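Local structure of fiber protein 2 (Fowl adenovirus 1, 2VTW) at residues Y49-T54 and T186-P191; I147-Q152 and G190-T195. The protein probably forms the short-fibre spikes of the virion as a homotrimer and attaches the virus to a host receptor through its C-terminal head domain. One frame throughout, in Å; residues are numbered along the deposited sequence.

Contact 1. Residues Y49-T54 and T186-P191; sequences YVKVDT and TVAIGP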
ATOM      1  N   TYR A  49      -9.483   8.872   7.011  1.00 18.92           N
ATOM      2  CA  TYR A  49     -10.902   8.656   6.710  1.00 19.72           C
ATOM      3  C   TYR A  49     -11.575   9.987   6.334  1.00 20.31           C
ATOM      4  O   TYR A  49     -11.255  11.036   6.913  1.00 19.51           O
ATOM      5  CB  TYR A  49     -11.648   8.093   7.895  1.00 19.45           C
ATOM      6  CG  TYR A  49     -11.238   6.731   8.412  1.00 18.22           C
ATOM      7  CD1 TYR A  49     -11.843   5.554   7.929  1.00 18.44           C
ATOM      8  CD2 TYR A  49     -10.309   6.618   9.419  1.00 17.96           C
ATOM      9  CE1 TYR A  49     -11.497   4.316   8.442  1.00 17.42           C
ATOM     10  CE2 TYR A  49      -9.958   5.411   9.915  1.00 17.97           C
ATOM     11  CZ  TYR A  49     -10.544   4.258   9.431  1.00 18.58           C
ATOM     12  OH  TYR A  49     -10.143   3.055   9.990  1.00 18.08           O
ATOM     13  N   VAL A  50     -12.498   9.952   5.373  1.00 21.48           N
ATOM     14  CA  VAL A  50     -13.290  11.126   4.964  1.00 22.94           C
ATOM     15  C   VAL A  50     -14.779  10.742   4.958  1.00 24.04           C
ATOM     16  O   VAL A  50     -15.145   9.664   4.460  1.00 23.76           O
ATOM     17  CB  VAL A  50     -12.873  11.654   3.550  1.00 23.15           C
ATOM     18  CG1 VAL A  50     -13.897  12.661   2.984  1.00 23.36           C
ATOM     19  CG2 VAL A  50     -11.500  12.312   3.595  1.00 23.26           C
ATOM     20  N   LYS A  51     -15.638  11.607   5.506  1.00 24.88           N
ATOM     21  CA  LYS A  51     -17.115  11.431   5.374  1.00 25.86           C
ATOM     22  C   LYS A  51     -17.791  12.750   4.947  1.00 26.92           C
ATOM     23  O   LYS A  51     -17.463  13.812   5.471  1.00 27.18           O
ATOM     24  CB  LYS A  51     -17.710  10.859   6.661  1.00 25.34           C
ATOM     25  CG  LYS A  51     -19.179  10.457   6.555  1.00 25.54           C
ATOM     26  CD  LYS A  51     -19.688   9.959   7.894  1.00 26.63           C
ATOM     27  CE  LYS A  51     -21.167   9.618   7.847  1.00 26.24           C
ATOM     28  NZ  LYS A  51     -21.489   8.877   9.091  1.00 26.29           N
ATOM     29  N   VAL A  52     -18.685  12.676   3.956  1.00 27.86           N
ATOM     30  CA  VAL A  52     -19.441  13.820   3.473  1.00 28.79           C
ATOM     31  C   VAL A  52     -20.950  13.518   3.628  1.00 30.43           C
ATOM     32  O   VAL A  52     -21.434  12.495   3.138  1.00 31.55           O
ATOM     33  CB  VAL A  52     -19.111  14.142   2.002  1.00 28.90           C
ATOM     34  CG1 VAL A  52     -19.692  15.498   1.596  1.00 28.17           C
ATOM     35  CG2 VAL A  52     -17.600  14.123   1.773  1.00 28.30           C
ATOM     36  N   ASP A  53     -21.656  14.391   4.349  1.00 31.35           N
ATOM     37  CA  ASP A  53     -23.101  14.281   4.644  1.00 31.49           C
ATOM     38  C   ASP A  53     -23.747  15.428   3.856  1.00 32.29           C
ATOM     39  O   ASP A  53     -23.345  16.586   4.008  1.00 32.50           O
ATOM     40  CB  ASP A  53     -23.315  14.410   6.158  1.00 31.27           C
ATOM     41  CG  ASP A  53     -24.779  14.169   6.615  1.00 31.71           C
ATOM     42  OD1 ASP A  53     -25.745  14.546   5.911  1.00 32.05           O
ATOM     43  OD2 ASP A  53     -24.953  13.627   7.732  1.00 32.43           O
ATOM     44  N   THR A  54     -24.691  15.111   2.974  1.00 33.15           N
ATOM     45  CA  THR A  54     -25.311  16.120   2.122  1.00 33.88           C
ATOM     46  C   THR A  54     -26.048  17.191   2.940  1.00 34.73           C
ATOM     47  O   THR A  54     -26.217  18.325   2.472  1.00 34.76           O
ATOM     48  CB  THR A  54     -26.267  15.500   1.070  1.00 33.64           C
ATOM     49  OG1 THR A  54     -27.293  14.758   1.733  1.00 32.12           O
ATOM     50  CG2 THR A  54     -25.495  14.592   0.100  1.00 33.75           C
ATOM     51  N   THR A 186     -25.210  10.053   2.828  1.00 31.17           N
ATOM     52  CA  THR A 186     -23.805  10.142   3.245  1.00 29.73           C
ATOM     53  C   THR A 186     -22.913   9.137   2.489  1.00 29.09           C
ATOM     54  O   THR A 186     -23.394   8.118   1.982  1.00 27.97           O
ATOM     55  CB  THR A 186     -23.624   9.927   4.790  1.00 29.74           C
ATOM     56  OG1 THR A 186     -23.711   8.537   5.122  1.00 28.77           O
ATOM     57  CG2 THR A 186     -24.656  10.742   5.604  1.00 29.43           C
ATOM     58  N   VAL A 187     -21.620   9.478   2.410  1.00 27.84           N
ATOM     59  CA  VAL A 187     -20.574   8.616   1.851  1.00 26.52           C
ATOM     60  C   VAL A 187     -19.386   8.728   2.797  1.00 25.67           C
ATOM     61  O   VAL A 187     -19.047   9.818   3.243  1.00 25.62           O
ATOM     62  CB  VAL A 187     -20.185   9.001   0.410  1.00 26.55           C
ATOM     63  CG1 VAL A 187     -19.694  10.446   0.346  1.00 26.37           C
ATOM     64  CG2 VAL A 187     -19.114   8.009  -0.160  1.00 27.18           C
ATOM     65  N   ALA A 188     -18.836   7.585   3.181  1.00 23.98           N
ATOM     66  CA  ALA A 188     -17.726   7.504   4.103  1.00 23.54           C
ATOM     67  C   ALA A 188     -16.692   6.534   3.513  1.00 23.09           C
ATOM     68  O   ALA A 188     -17.044   5.449   2.996  1.00 22.54           O
ATOM     69  CB  ALA A 188     -18.180   7.051   5.472  1.00 22.33           C
ATOM     70  N   ILE A 189     -15.428   6.938   3.575  1.00 22.53           N
ATOM     71  CA  ILE A 189     -14.354   6.251   2.863  1.00 22.29           C
ATOM     72  C   ILE A 189     -13.153   6.157   3.758  1.00 21.36           C
ATOM     73  O   ILE A 189     -12.843   7.098   4.492  1.00 20.53           O
ATOM     74  CB  ILE A 189     -13.972   6.985   1.560  1.00 22.71           C
ATOM     75  CG1 ILE A 189     -12.842   6.255   0.816  1.00 23.09           C
ATOM     76  CG2 ILE A 189     -13.544   8.400   1.869  1.00 24.50           C
ATOM     77  CD1 ILE A 189     -12.651   6.703  -0.612  1.00 23.07           C
ATOM     78  N   GLY A 190     -12.492   5.001   3.691  1.00 21.24           N
ATOM     79  CA  GLY A 190     -11.215   4.775   4.356  1.00 20.44           C
ATOM     80  C   GLY A 190     -11.124   3.416   5.012  1.00 19.61           C
ATOM     81  O   GLY A 190     -12.063   2.616   4.928  1.00 19.80           O
ATOM     82  N   PRO A 191     -10.001   3.154   5.699  1.00 18.10           N
ATOM     83  CA  PRO A 191      -8.848   4.070   5.803  1.00 18.23           C
ATOM     84  C   PRO A 191      -8.059   4.142   4.499  1.00 18.26           C
ATOM     85  O   PRO A 191      -7.784   3.109   3.880  1.00 19.26           O
ATOM     86  CB  PRO A 191      -7.999   3.461   6.922  1.00 17.81           C
ATOM     87  CG  PRO A 191      -8.388   2.019   6.974  1.00 17.22           C
ATOM     88  CD  PRO A 191      -9.789   1.904   6.430  1.00 17.55           C
TER

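Contact 2. Residues I147-Q152 and G190-T195; sequences IDVRMQ and GPVVHT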
ATOM      1  N   ILE A 147     -14.454   4.437  -5.411  1.00 20.87           N
ATOM      2  CA  ILE A 147     -13.697   5.691  -5.436  1.00 20.37           C
ATOM      3  C   ILE A 147     -12.213   5.310  -5.453  1.00 19.80           C
ATOM      4  O   ILE A 147     -11.737   4.630  -4.565  1.00 19.02           O
ATOM      5  CB  ILE A 147     -13.991   6.570  -4.165  1.00 20.35           C
ATOM      6  CG1 ILE A 147     -15.456   7.012  -4.113  1.00 20.91           C
ATOM      7  CG2 ILE A 147     -13.087   7.779  -4.133  1.00 20.00           C
ATOM      8  CD1 ILE A 147     -15.860   7.710  -2.788  1.00 20.11           C
ATOM      9  N   ASP A 148     -11.504   5.719  -6.493  1.00 19.34           N
ATOM     10  CA  ASP A 148     -10.058   5.612  -6.511  1.00 19.00           C
ATOM     11  C   ASP A 148      -9.510   6.899  -5.922  1.00 19.11           C
ATOM     12  O   ASP A 148     -10.101   7.973  -6.126  1.00 18.30           O
ATOM     13  CB  ASP A 148      -9.560   5.481  -7.930  1.00 19.72           C
ATOM     14  CG  ASP A 148      -9.955   4.158  -8.570  1.00 21.14           C
ATOM     15  OD1 ASP A 148     -10.072   3.153  -7.836  1.00 20.94           O
ATOM     16  OD2 ASP A 148     -10.105   4.153  -9.804  1.00 22.78           O
ATOM     17  N   VAL A 149      -8.401   6.794  -5.191  1.00 18.13           N
ATOM     18  CA  VAL A 149      -7.716   7.965  -4.661  1.00 17.70           C
ATOM     19  C   VAL A 149      -6.296   8.083  -5.235  1.00 17.26           C
ATOM     20  O   VAL A 149      -5.471   7.166  -5.066  1.00 15.70           O
ATOM     21  CB  VAL A 149      -7.652   7.906  -3.122  1.00 17.87           C
ATOM     22  CG1 VAL A 149      -7.169   9.248  -2.565  1.00 16.40           C
ATOM     23  CG2 VAL A 149      -9.035   7.528  -2.530  1.00 16.11           C
ATOM     24  N   ARG A 150      -6.032   9.190  -5.931  1.00 17.60           N
ATOM     25  CA  ARG A 150      -4.674   9.574  -6.340  1.00 18.05           C
ATOM     26  C   ARG A 150      -3.983  10.354  -5.225  1.00 18.52           C
ATOM     27  O   ARG A 150      -4.551  11.281  -4.670  1.00 18.87           O
ATOM     28  CB  ARG A 150      -4.712  10.403  -7.610  1.00 17.98           C
ATOM     29  CG  ARG A 150      -3.322  10.723  -8.205  1.00 17.21           C
ATOM     30  CD  ARG A 150      -2.726   9.538  -8.871  1.00 17.51           C
ATOM     31  NE  ARG A 150      -3.486   9.134 -10.045  1.00 17.82           N
ATOM     32  CZ  ARG A 150      -3.165   8.128 -10.850  1.00 16.90           C
ATOM     33  NH1 ARG A 150      -2.109   7.379 -10.607  1.00 16.84           N
ATOM     34  NH2 ARG A 150      -3.917   7.874 -11.916  1.00 19.83           N
ATOM     35  N   MET A 151      -2.751   9.973  -4.887  1.00 19.21           N
ATOM     36  CA  MET A 151      -2.029  10.608  -3.796  1.00 19.85           C
ATOM     37  C   MET A 151      -0.688  11.183  -4.306  1.00 19.18           C
ATOM     38  O   MET A 151       0.124  10.464  -4.910  1.00 18.18           O
ATOM     39  CB  MET A 151      -1.838   9.627  -2.661  1.00 20.13           C
ATOM     40  CG  MET A 151      -3.149   8.965  -2.185  1.00 22.58           C
ATOM     41  SD  MET A 151      -2.821   7.445  -1.296  1.00 25.24           S
ATOM     42  CE  MET A 151      -4.364   6.589  -1.519  1.00 25.82           C
ATOM     43  N   GLN A 152      -0.492  12.492  -4.079  1.00 18.50           N
ATOM     44  CA  GLN A 152       0.595  13.231  -4.687  1.00 17.94           C
ATOM     45  C   GLN A 152       1.128  14.293  -3.721  1.00 18.21           C
ATOM     46  O   GLN A 152       0.428  15.263  -3.385  1.00 17.88           O
ATOM     47  CB  GLN A 152       0.129  13.881  -5.982  1.00 17.85           C
ATOM     48  CG  GLN A 152       1.216  14.649  -6.771  1.00 17.14           C
ATOM     49  CD  GLN A 152       0.589  15.601  -7.766  1.00 18.19           C
ATOM     50  OE1 GLN A 152       0.072  15.188  -8.803  1.00 21.13           O
ATOM     51  NE2 GLN A 152       0.599  16.889  -7.438  1.00 19.05           N
ATOM     52  N   GLY A 190     -12.492   5.001   3.691  1.00 21.24           N
ATOM     53  CA  GLY A 190     -11.215   4.775   4.356  1.00 20.44           C
ATOM     54  C   GLY A 190     -11.124   3.416   5.012  1.00 19.61           C
ATOM     55  O   GLY A 190     -12.063   2.616   4.928  1.00 19.80           O
ATOM     56  N   PRO A 191     -10.001   3.154   5.699  1.00 18.10           N
ATOM     57  CA  PRO A 191      -8.848   4.070   5.803  1.00 18.23           C
ATOM     58  C   PRO A 191      -8.059   4.142   4.499  1.00 18.26           C
ATOM     59  O   PRO A 191      -7.784   3.109   3.880  1.00 19.26           O
ATOM     60  CB  PRO A 191      -7.999   3.461   6.922  1.00 17.81           C
ATOM     61  CG  PRO A 191      -8.388   2.019   6.974  1.00 17.22           C
ATOM     62  CD  PRO A 191      -9.789   1.904   6.430  1.00 17.55           C
ATOM     63  N   VAL A 192      -7.776   5.361   4.046  1.00 18.16           N
ATOM     64  CA  VAL A 192      -6.948   5.574   2.873  1.00 17.40           C
ATOM     65  C   VAL A 192      -5.533   5.743   3.385  1.00 17.70           C
ATOM     66  O   VAL A 192      -5.275   6.703   4.120  1.00 16.24           O
ATOM     67  CB  VAL A 192      -7.387   6.811   2.122  1.00 17.62           C
ATOM     68  CG1 VAL A 192      -6.456   7.077   0.926  1.00 15.84           C
ATOM     69  CG2 VAL A 192      -8.862   6.672   1.677  1.00 18.77           C
ATOM     70  N   VAL A 193      -4.625   4.817   3.044  1.00 17.09           N
ATOM     71  CA  VAL A 193      -3.291   4.829   3.638  1.00 16.96           C
ATOM     72  C   VAL A 193      -2.289   5.187   2.558  1.00 17.48           C
ATOM     73  O   VAL A 193      -2.298   4.613   1.453  1.00 17.56           O
ATOM     74  CB  VAL A 193      -2.918   3.526   4.386  1.00 17.22           C
ATOM     75  CG1 VAL A 193      -1.547   3.616   4.975  1.00 17.95           C
ATOM     76  CG2 VAL A 193      -3.929   3.190   5.498  1.00 16.34           C
ATOM     77  N   HIS A 194      -1.471   6.199   2.861  1.00 17.04           N
ATOM     78  CA  HIS A 194      -0.441   6.701   1.961  1.00 16.15           C
ATOM     79  C   HIS A 194       0.886   6.601   2.651  1.00 16.69           C
ATOM     80  O   HIS A 194       0.975   6.906   3.828  1.00 15.53           O
ATOM     81  CB  HIS A 194      -0.702   8.166   1.637  1.00 16.68           C
ATOM     82  CG  HIS A 194       0.297   8.758   0.705  1.00 15.72           C
ATOM     83  ND1 HIS A 194       1.160   9.757   1.088  1.00 14.91           N
ATOM     84  CD2 HIS A 194       0.612   8.458  -0.579  1.00 15.35           C
ATOM     85  CE1 HIS A 194       1.928  10.083   0.067  1.00 17.29           C
ATOM     86  NE2 HIS A 194       1.620   9.307  -0.955  1.00 18.09           N
ATOM     87  N   THR A 195       1.923   6.177   1.922  1.00 16.65           N
ATOM     88  CA  THR A 195       3.286   6.203   2.433  1.00 16.46           C
ATOM     89  C   THR A 195       4.180   7.040   1.508  1.00 16.26           C
ATOM     90  O   THR A 195       4.086   6.993   0.274  1.00 15.32           O
ATOM     91  CB  THR A 195       3.868   4.773   2.643  1.00 17.13           C
ATOM     92  OG1 THR A 195       3.054   4.049   3.556  1.00 17.75           O
ATOM     93  CG2 THR A 195       5.283   4.807   3.218  1.00 16.37           C
TER
HETATM   94  O   HOH W   1       2.446   9.850  -3.485  1.00 15.26           O

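Contact 1. Residues Y49-T54 and T186-P191
Val50 pairs with Ile189 and Val52 with Val187 on two adjacent antiparallel strands, 4.7 Å apart at closest approach of their axes, each a hydrogen-bonded pair closed by two backbone bonds. The bonds are nearly uniform: the shortest, Ile189 N to Val50 O, is 2.9 Å. The longest, Val187 N to Val52 O, is 3.1 Å. Between and beyond them sit the non-hydrogen-bonded pairs Lys51–Ala188 and Asp53–Thr186, where CA-H...O contacts carry the ladder on.

The sheet has two unlike faces. On the valine side, Ile189 turns its CG2 branch against Val50 CB at 3.7 Å, while its CG1 arm, anti to the backbone N (chi1 -180°), leads away from strand 43-53 toward strand 147-157. Phe171 packs on both Val50 and Ile189. On the other face, the extended chain of Lys51 lies over the Ala188 methyl, CG to CB 3.7 Å, and its CE goes on to the Thr186 side chain. The carboxylate of Asp53 meets only the methyl of Thr186, CG to CG2 3.6 Å; their polar partners lie elsewhere, Thr55 for Asp53 and Thr139 for Thr186.

At the Tyr49 end of the pairing, strand 185-197 passes through a cis peptide between Gly190 and Pro191, entered with Gly190 backbone angles that suit glycine alone. The Tyr49 ring lies alongside the proline, whose CB sits over one ring face in a CH-pi contact, 4.1 Å from the ring centroid. The strands are thus joined by four backbone hydrogen bonds, while their side chains meet mainly through carbon; on the Lys51 side Ala188 packs on Ile110 of a second subunit, as Tyr49 and Pro191 do on its Pro109 and Pro197.

Contact 2. Residues I147-Q152 and G190-T195
Met151 reaches across to Val192 and His194, and these three side chains make most of the contact. The thioether chain leaves the backbone with CG anti to the carbonyl carbon (chi1 -53°) and stays extended, which carries its methyl to the valine. There CE presses on Val192 CG1 at 3.3 Å, tighter than usual for two carbons. Val149, two residues earlier and on the same side of the strand, meets the same CG1 methyl tip to tip with its own CG1 at a looser 4.2 Å.

His194 slides past the methionine in the opposite direction. Its ring, anti to the backbone N, comes closest through CD2, 3.4 Å from Met151 CB, and the sulfur stands oblique to the ring plane, SD 4.6 Å from the ring centroid.

No hydrogen bond joins the two strands directly, for they are not sheet neighbours: their axes stay 8.7 Å apart at closest and run in roughly the same sense, 28° from parallel. Consistent with the beta-sandwich of adenovirus fibre heads, strand 129-140 pairs antiparallel with both, through its later residues with 185-197 and its earlier ones with 147-157, and 147-152 and 190-195 meet through side chains. Tyr134 of that strand packs on Val192, and Phe169 and Phe171 of strand 163-173 pack on Met151 and Val149.

The polar link runs through one water. It donates to Met151 O at 2.8 Å and lies in the plane of the imidazole at its edge, 2.7 Å from His194 NE2, tying the ring to the backbone of the opposing strand.

Strand 185-197 serves both contacts, which share Gly190 and Pro191 and whose centres lie 13 Å apart. In contact 1 it is edge-to-edge with a true sheet neighbour, strand 43-53, and backbone hydrogen bonds dominate; in contact 2 it meets strand 147-157, which is not its sheet neighbour, and side chains with one bridging water do the work. Both are largely buried, though contact 1 has a more exposed fringe at Lys51, Asp53 and Thr186. The two join in the interior, where Ile189 CD1 packs on Ile147 CG2 at 3.7 Å. Pro191, shared by both, packs on the second subunit; Arg150 and Thr195, beside contact 2, reach the third.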